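Local coordinates for protein EF0056 (Enterococcus faecalis, PDB 6ORI) that is an enterococcal surface protein of unknown molecular function, with immunoglobulin-like domains in its N-terminal region, that is probably involved in biofilm formation, at residues A[250-253]-A[257-260]; A[330-333]-A[339-342]; A[379-384]-A[390-395]. One frame throughout, in Å; residues are numbered along the deposited sequence.

Interaction 1 (A[250-253]-A[257-260]); sequences KNFS and SAKG
Ser257, the last residue of the short helix 254-257, turns back onto Ser253, the N-cap at its other end. Its backbone N donates to Ser253 O over 2.9 Å, an i to i+4 bond that is bent to 138° at the hydrogen. The side chain of Ser257 stays on the same carbonyl, its CB 3.2 Å from Ser253 O. With OG beside the backbone N (chi1 -57°), the hydroxyl reaches a water at 2.7 Å from Ser257 OG, and Ser253 N donates to that water over 2.9 Å. Through its side chain Ser253 caps the start of the helix, OG bonding to the backbone N of Thr256, while the Ser257 hydroxyl joins the turn by way of the water. Ala258, where the chain leaves helical geometry, brings its methyl to the edge of the Phe252 ring, near the ring plane, with CB 3.9 Å from CZ. Phe252 swings its ring anti to its own backbone N (chi1 -176°), which carries CE1 and CZ alongside the helix end, and CE1 lies 4.1 Å from Ser257 CB. Beyond this contact the ring meets Trp263 nearly parallel and Phe211 edge-to-face. The bent bond and the water bridge thus fix the polar backbone of the turn, whereas the Ala258 methyl and the two neighbouring rings give Phe252 apolar surroundings.

Interaction 2 (A[330-333]-A[339-342]); sequences IDFA and PIVV
Ile340 is the main bump of this contact, entering a hollow formed by the backbone of residues 331-332 and flanked by the side chains of Ile330 and Phe332. Its two branches divide the hollow. CG1 lies beside the backbone N (chi1 -63°) and continues almost straight to CD1, which comes to 3.4 Å from Phe332 O and 3.7 Å from Phe332 CD1, approaching the ring obliquely. That carbonyl oxygen, Phe332 O, is also hydrogen-bonded by Lys248 NZ of strand 239-248. CG2 of Ile340 points the other way along the groove, where it sits 3.5 Å from Asp331 O and 3.8 Å from Ile330 CG2; the two isoleucine side chains are at about a right angle. Ile330 CG2 is wedged between two partners: it lies 3.7 Å above the plane of the Phe332 ring of its own segment, offset toward the rim, and touches Val342 CG2 across the contact at 3.9 Å. That valine methyl fits against the forked side of Ile330, near CG1, CG2 and CD1 together.

The two segments run nearly antiparallel, 170° apart, yet 330-333 is a loop laid along strand 340-348 of the five-stranded antiparallel sheet, and two waters occupy the gap between the backbones. One accepts from Asp331 N and donates to Val341 O; the other donates to Asp331 O and accepts from Val341 N. They mediate between peptide groups at the level where Val341 turns its own side chain away. Asp331 OD1 closes an Asx turn by accepting from Ala333 N at 2.9 Å; the Ala333 methyl points to Pro339 O. Around the contact, Phe332 stacks on Tyr254, Leu246 of strand 239-248 touches Ile340, and Met282 of strand 277-284 touches Ile330 and Val342.

Interaction 3 (A[379-384]-A[390-395]); sequences SWLSDT and QNTYGT
The beta hairpin of strands 375-382 and 394-398 is joined here near its loop end, at the edge of the four-stranded antiparallel sheet. Ser379 and Gly394 form a hydrogen-bonded antiparallel pair: Gly394 N donates to Ser379 O over 2.9 Å almost straight (173°), and Ser379 N donates to Gly394 O over 3.0 Å. At Leu381 a side chain takes the amide N. Thr392 holds OG1 between its backbone N and carbonyl carbon (chi1 71°), from where OG1 accepts from Leu381 N at 3.0 Å; the hydroxyl also bonds to Ile389 O, and Leu381 is backbone-bonded to Ile389. Thr392 O is met by Trp380 CA at 3.5 Å in a CA-H...O contact, and His244 NE2 of strand 239-248 hydrogen-bonds to the same oxygen. The aromatic side chains of Trp380 and Tyr393 cross at a slant, their CB atoms 4.0 Å apart, with Tyr393 CD1 4.1 Å from Trp380 CE3. On the other side of the hairpin, Leu381 CB lies 3.7 Å from Thr392 OG1, and Leu246 touches both residues. A bonded backbone pair, then a threonine hydroxyl on the amide of Leu381, two residues on from Ser379, make this the loop-proximal end of an antiparallel beta hairpin.

Overall arrangement
Along the chain the three contacts follow in series, neither nested nor crossed. Interaction 1 closes the one-turn helix between strands 239-248 and 264-269, which belong to different sheets. Interaction 2 folds the loop after strand 318-322 back on the start of strand 340-348, returning the chain to the five-stranded sheet. Interaction 3 closes the loop of hairpin 375-382/394-398 in the four-stranded sheet. All three touch one another, with centres 12 to 14 Å apart. Phe252 packs on Phe332, which also meets Leu381, while Gly260 O probably accepts a hydrogen bond from Thr384 N. Together they tie the five-stranded sheet to the four-stranded one, in a region that is probably immunoglobulin-like.

Interaction 1 (A[250-253]-A[257-260])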
loop_
_atom_site.group_PDB
_atom_site.type_symbol
_atom_site.label_atom_id
_atom_site.label_comp_id
_atom_site.label_asym_id
_atom_site.label_seq_id
_atom_site.Cartn_x
_atom_site.Cartn_y
_atom_site.Cartn_z
ATOM N N LYS A 250 5.617 9.093 -14.699
ATOM C CA LYS A 250 6.693 8.998 -15.694
ATOM C C LYS A 250 8.020 8.712 -14.951
ATOM O O LYS A 250 8.096 7.729 -14.228
ATOM C CB LYS A 250 6.766 10.273 -16.535
ATOM C CG LYS A 250 5.515 10.544 -17.360
ATOM C CD LYS A 250 5.462 9.672 -18.586
ATOM C CE LYS A 250 5.129 10.481 -19.839
ATOM N NZ LYS A 250 3.978 11.409 -19.653
ATOM N N ASN A 251 9.034 9.572 -15.091
ATOM C CA ASN A 251 10.366 9.307 -14.561
ATOM C C ASN A 251 10.882 10.496 -13.727
ATOM O O ASN A 251 12.003 10.972 -13.924
ATOM C CB ASN A 251 11.353 8.972 -15.695
ATOM C CG ASN A 251 11.564 10.120 -16.641
ATOM O OD1 ASN A 251 10.677 10.928 -16.865
ATOM N ND2 ASN A 251 12.774 10.223 -17.168
ATOM N N PHE A 252 10.062 10.959 -12.795
ATOM C CA PHE A 252 10.377 12.133 -11.970
ATOM C C PHE A 252 11.787 12.135 -11.404
ATOM O O PHE A 252 12.278 11.130 -10.895
ATOM C CB PHE A 252 9.389 12.193 -10.805
ATOM C CG PHE A 252 9.532 13.406 -9.918
ATOM C CD1 PHE A 252 9.307 14.671 -10.420
ATOM C CD2 PHE A 252 9.856 13.263 -8.590
ATOM C CE1 PHE A 252 9.396 15.785 -9.602
ATOM C CE2 PHE A 252 9.942 14.371 -7.758
ATOM C CZ PHE A 252 9.718 15.621 -8.271
ATOM N N SER A 253 12.431 13.291 -11.525
ATOM C CA SER A 253 13.635 13.612 -10.784
ATOM C C SER A 253 13.355 14.778 -9.837
ATOM O O SER A 253 13.031 15.888 -10.280
ATOM C CB SER A 253 14.745 14.011 -11.740
ATOM O OG SER A 253 15.812 14.628 -11.027
ATOM N N SER A 257 13.600 18.649 -11.131
ATOM C CA SER A 257 12.263 19.103 -11.478
ATOM C C SER A 257 11.358 19.545 -10.332
ATOM O O SER A 257 10.353 20.203 -10.575
ATOM C CB SER A 257 11.544 17.991 -12.248
ATOM O OG SER A 257 12.285 17.621 -13.398
ATOM N N ALA A 258 11.658 19.197 -9.085
ATOM C CA ALA A 258 10.744 19.559 -8.016
ATOM C C ALA A 258 10.643 21.064 -7.845
ATOM O O ALA A 258 11.646 21.758 -7.885
ATOM C CB ALA A 258 11.169 18.928 -6.707
ATOM N N LYS A 259 9.417 21.535 -7.641
ATOM C CA LYS A 259 9.121 22.935 -7.353
ATOM C C LYS A 259 8.437 23.033 -6.001
ATOM O O LYS A 259 7.879 22.060 -5.504
ATOM C CB LYS A 259 8.213 23.510 -8.455
ATOM C CG LYS A 259 8.806 23.395 -9.879
ATOM C CD LYS A 259 10.129 24.106 -10.028
ATOM C CE LYS A 259 9.995 25.617 -9.884
ATOM N NZ LYS A 259 9.104 26.204 -10.932
ATOM N N GLY A 260 8.468 24.202 -5.386
ATOM C CA GLY A 260 7.943 24.346 -4.040
ATOM C C GLY A 260 8.821 23.643 -3.019
ATOM O O GLY A 260 8.347 23.152 -2.009
HETATM O O HOH W 1 11.587 14.986 -13.737
#

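Interaction 2 (A[330-333]-A[339-342])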
loop_
_atom_site.group_PDB
_atom_site.type_symbol
_atom_site.label_atom_id
_atom_site.label_comp_id
_atom_site.label_asym_id
_atom_site.label_seq_id
_atom_site.Cartn_x
_atom_site.Cartn_y
_atom_site.Cartn_z
ATOM N N ILE A 330 15.559 10.529 0.999
ATOM C CA ILE A 330 14.675 9.697 0.180
ATOM C C ILE A 330 15.381 9.376 -1.127
ATOM O O ILE A 330 15.918 10.270 -1.760
ATOM C CB ILE A 330 13.356 10.431 -0.133
ATOM C CG1 ILE A 330 12.558 10.706 1.147
ATOM C CG2 ILE A 330 12.513 9.672 -1.177
ATOM C CD1 ILE A 330 11.321 11.621 0.946
ATOM N N ASP A 331 15.359 8.104 -1.527
ATOM C CA ASP A 331 15.856 7.728 -2.841
ATOM C C ASP A 331 14.674 7.908 -3.800
ATOM O O ASP A 331 13.739 7.108 -3.828
ATOM C CB ASP A 331 16.410 6.305 -2.859
ATOM C CG ASP A 331 17.114 5.981 -4.165
ATOM O OD1 ASP A 331 16.727 6.521 -5.215
ATOM O OD2 ASP A 331 18.070 5.178 -4.146
ATOM N N PHE A 332 14.711 8.987 -4.564
ATOM C CA PHE A 332 13.636 9.306 -5.494
ATOM C C PHE A 332 13.729 8.532 -6.799
ATOM O O PHE A 332 12.896 8.734 -7.684
ATOM C CB PHE A 332 13.634 10.797 -5.811
ATOM C CG PHE A 332 13.000 11.657 -4.749
ATOM C CD1 PHE A 332 11.647 11.937 -4.772
ATOM C CD2 PHE A 332 13.772 12.200 -3.732
ATOM C CE1 PHE A 332 11.071 12.741 -3.811
ATOM C CE2 PHE A 332 13.181 12.992 -2.768
ATOM C CZ PHE A 332 11.828 13.241 -2.819
ATOM N N ALA A 333 14.727 7.657 -6.926
ATOM C CA ALA A 333 14.962 6.955 -8.199
ATOM C C ALA A 333 15.002 7.996 -9.311
ATOM O O ALA A 333 14.269 7.884 -10.297
ATOM C CB ALA A 333 13.875 5.899 -8.438
ATOM N N PRO A 339 9.530 2.952 -8.773
ATOM C CA PRO A 339 8.841 3.546 -7.621
ATOM C C PRO A 339 9.797 3.890 -6.497
ATOM O O PRO A 339 10.978 3.525 -6.491
ATOM C CB PRO A 339 7.892 2.437 -7.162
ATOM C CG PRO A 339 8.551 1.185 -7.628
ATOM C CD PRO A 339 9.225 1.523 -8.930
ATOM N N ILE A 340 9.248 4.621 -5.547
ATOM C CA ILE A 340 9.964 5.097 -4.376
ATOM C C ILE A 340 9.358 4.469 -3.137
ATOM O O ILE A 340 8.139 4.370 -3.022
ATOM C CB ILE A 340 9.822 6.619 -4.280
ATOM C CG1 ILE A 340 10.473 7.286 -5.501
ATOM C CG2 ILE A 340 10.362 7.135 -2.948
ATOM C CD1 ILE A 340 10.102 8.724 -5.704
ATOM N N VAL A 341 10.192 4.063 -2.196
ATOM C CA VAL A 341 9.742 3.587 -0.893
ATOM C C VAL A 341 10.432 4.412 0.179
ATOM O O VAL A 341 11.670 4.484 0.188
ATOM C CB VAL A 341 10.032 2.088 -0.684
ATOM C CG1 VAL A 341 9.643 1.645 0.709
ATOM C CG2 VAL A 341 9.284 1.255 -1.699
ATOM N N VAL A 342 9.629 5.031 1.036
ATOM C CA VAL A 342 10.083 5.766 2.223
ATOM C C VAL A 342 9.655 4.911 3.387
ATOM O O VAL A 342 8.487 4.571 3.499
ATOM C CB VAL A 342 9.415 7.156 2.288
ATOM C CG1 VAL A 342 9.860 7.921 3.531
ATOM C CG2 VAL A 342 9.738 7.958 1.016
HETATM O O HOH W 2 13.908 6.068 0.236
HETATM O O HOH W 3 13.048 4.646 -2.909
#

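Interaction 3 (A[379-384]-A[390-395])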
loop_
_atom_site.group_PDB
_atom_site.type_symbol
_atom_site.label_atom_id
_atom_site.label_comp_id
_atom_site.label_asym_id
_atom_site.label_seq_id
_atom_site.Cartn_x
_atom_site.Cartn_y
_atom_site.Cartn_z
ATOM N N SER A 379 0.697 8.642 5.227
ATOM C CA SER A 379 1.960 9.228 4.806
ATOM C C SER A 379 1.735 9.989 3.518
ATOM O O SER A 379 0.904 9.601 2.698
ATOM C CB SER A 379 3.022 8.165 4.601
ATOM O OG SER A 379 3.221 7.420 5.778
ATOM N N TRP A 380 2.480 11.071 3.319
ATOM C CA TRP A 380 2.348 11.849 2.099
ATOM C C TRP A 380 3.557 12.739 1.937
ATOM O O TRP A 380 4.282 12.989 2.911
ATOM C CB TRP A 380 1.052 12.688 2.081
ATOM C CG TRP A 380 0.958 13.784 3.134
ATOM C CD1 TRP A 380 1.173 15.130 2.958
ATOM C CD2 TRP A 380 0.599 13.618 4.516
ATOM N NE1 TRP A 380 0.983 15.802 4.149
ATOM C CE2 TRP A 380 0.636 14.900 5.117
ATOM C CE3 TRP A 380 0.273 12.513 5.309
ATOM C CZ2 TRP A 380 0.348 15.094 6.464
ATOM C CZ3 TRP A 380 0.004 12.711 6.641
ATOM C CH2 TRP A 380 0.047 13.990 7.203
ATOM N N LEU A 381 3.785 13.233 0.725
ATOM C CA LEU A 381 4.766 14.296 0.517
ATOM C C LEU A 381 4.040 15.613 0.411
ATOM O O LEU A 381 2.926 15.669 -0.133
ATOM C CB LEU A 381 5.582 14.039 -0.756
ATOM C CG LEU A 381 6.336 12.707 -0.824
ATOM C CD1 LEU A 381 7.213 12.676 -2.053
ATOM C CD2 LEU A 381 7.166 12.426 0.402
ATOM N N SER A 382 4.669 16.677 0.899
ATOM C CA SER A 382 4.116 18.019 0.767
ATOM C C SER A 382 5.196 18.946 0.284
ATOM O O SER A 382 6.402 18.652 0.413
ATOM C CB SER A 382 3.522 18.518 2.074
ATOM O OG SER A 382 4.520 18.569 3.067
ATOM N N ASP A 383 4.781 20.052 -0.304
ATOM C CA ASP A 383 5.725 21.118 -0.619
ATOM C C ASP A 383 6.058 21.921 0.643
ATOM O O ASP A 383 5.597 21.620 1.752
ATOM C CB ASP A 383 5.220 21.974 -1.796
ATOM C CG ASP A 383 3.977 22.789 -1.487
ATOM O OD1 ASP A 383 3.655 23.044 -0.322
ATOM O OD2 ASP A 383 3.306 23.173 -2.477
ATOM N N THR A 384 6.848 22.963 0.469
ATOM C CA THR A 384 7.299 23.741 1.594
ATOM C C THR A 384 6.161 24.460 2.298
ATOM O O THR A 384 6.282 24.802 3.471
ATOM C CB THR A 384 8.379 24.684 1.098
ATOM O OG1 THR A 384 9.036 25.278 2.207
ATOM C CG2 THR A 384 7.842 25.741 0.131
ATOM N N GLN A 390 0.295 15.962 -5.347
ATOM C CA GLN A 390 -0.835 15.156 -5.777
ATOM C C GLN A 390 -0.487 13.687 -6.010
ATOM O O GLN A 390 0.549 13.360 -6.584
ATOM C CB GLN A 390 -1.430 15.767 -7.040
ATOM C CG GLN A 390 -2.765 15.182 -7.456
ATOM C CD GLN A 390 -3.559 16.076 -8.403
ATOM O OE1 GLN A 390 -4.652 16.539 -8.059
ATOM N NE2 GLN A 390 -3.019 16.340 -9.566
ATOM N N ASN A 391 -1.348 12.820 -5.482
ATOM C CA ASN A 391 -1.257 11.371 -5.637
ATOM C C ASN A 391 -0.103 10.775 -4.831
ATOM O O ASN A 391 0.351 9.683 -5.142
ATOM C CB ASN A 391 -1.224 10.942 -7.113
ATOM C CG ASN A 391 -2.575 11.065 -7.766
ATOM O OD1 ASN A 391 -3.589 10.824 -7.139
ATOM N ND2 ASN A 391 -2.590 11.453 -9.024
ATOM N N THR A 392 0.386 11.471 -3.800
ATOM C CA THR A 392 1.407 10.907 -2.912
ATOM C C THR A 392 0.860 10.508 -1.561
ATOM O O THR A 392 1.597 9.967 -0.759
ATOM C CB THR A 392 2.611 11.839 -2.697
ATOM O OG1 THR A 392 2.270 12.985 -1.890
ATOM C CG2 THR A 392 3.226 12.258 -4.020
ATOM N N TYR A 393 -0.415 10.764 -1.306
ATOM C CA TYR A 393 -1.008 10.387 -0.033
ATOM C C TYR A 393 -1.361 8.905 -0.038
ATOM O O TYR A 393 -2.038 8.413 -0.964
ATOM C CB TYR A 393 -2.252 11.236 0.279
ATOM C CG TYR A 393 -3.018 10.792 1.492
ATOM C CD1 TYR A 393 -2.727 11.304 2.745
ATOM C CD2 TYR A 393 -4.022 9.834 1.380
ATOM C CE1 TYR A 393 -3.468 10.883 3.877
ATOM C CE2 TYR A 393 -4.739 9.418 2.476
ATOM C CZ TYR A 393 -4.446 9.930 3.710
ATOM O OH TYR A 393 -5.185 9.485 4.802
ATOM N N GLY A 394 -0.921 8.199 0.987
ATOM C CA GLY A 394 -1.336 6.835 1.208
ATOM C C GLY A 394 -1.834 6.672 2.628
ATOM O O GLY A 394 -1.414 7.382 3.548
ATOM N N THR A 395 -2.740 5.730 2.805
ATOM C CA THR A 395 -3.199 5.382 4.136
ATOM C C THR A 395 -3.235 3.889 4.252
ATOM O O THR A 395 -3.525 3.186 3.283
ATOM C CB THR A 395 -4.566 6.005 4.473
ATOM O OG1 THR A 395 -4.928 5.694 5.818
ATOM C CG2 THR A 395 -5.662 5.512 3.534
#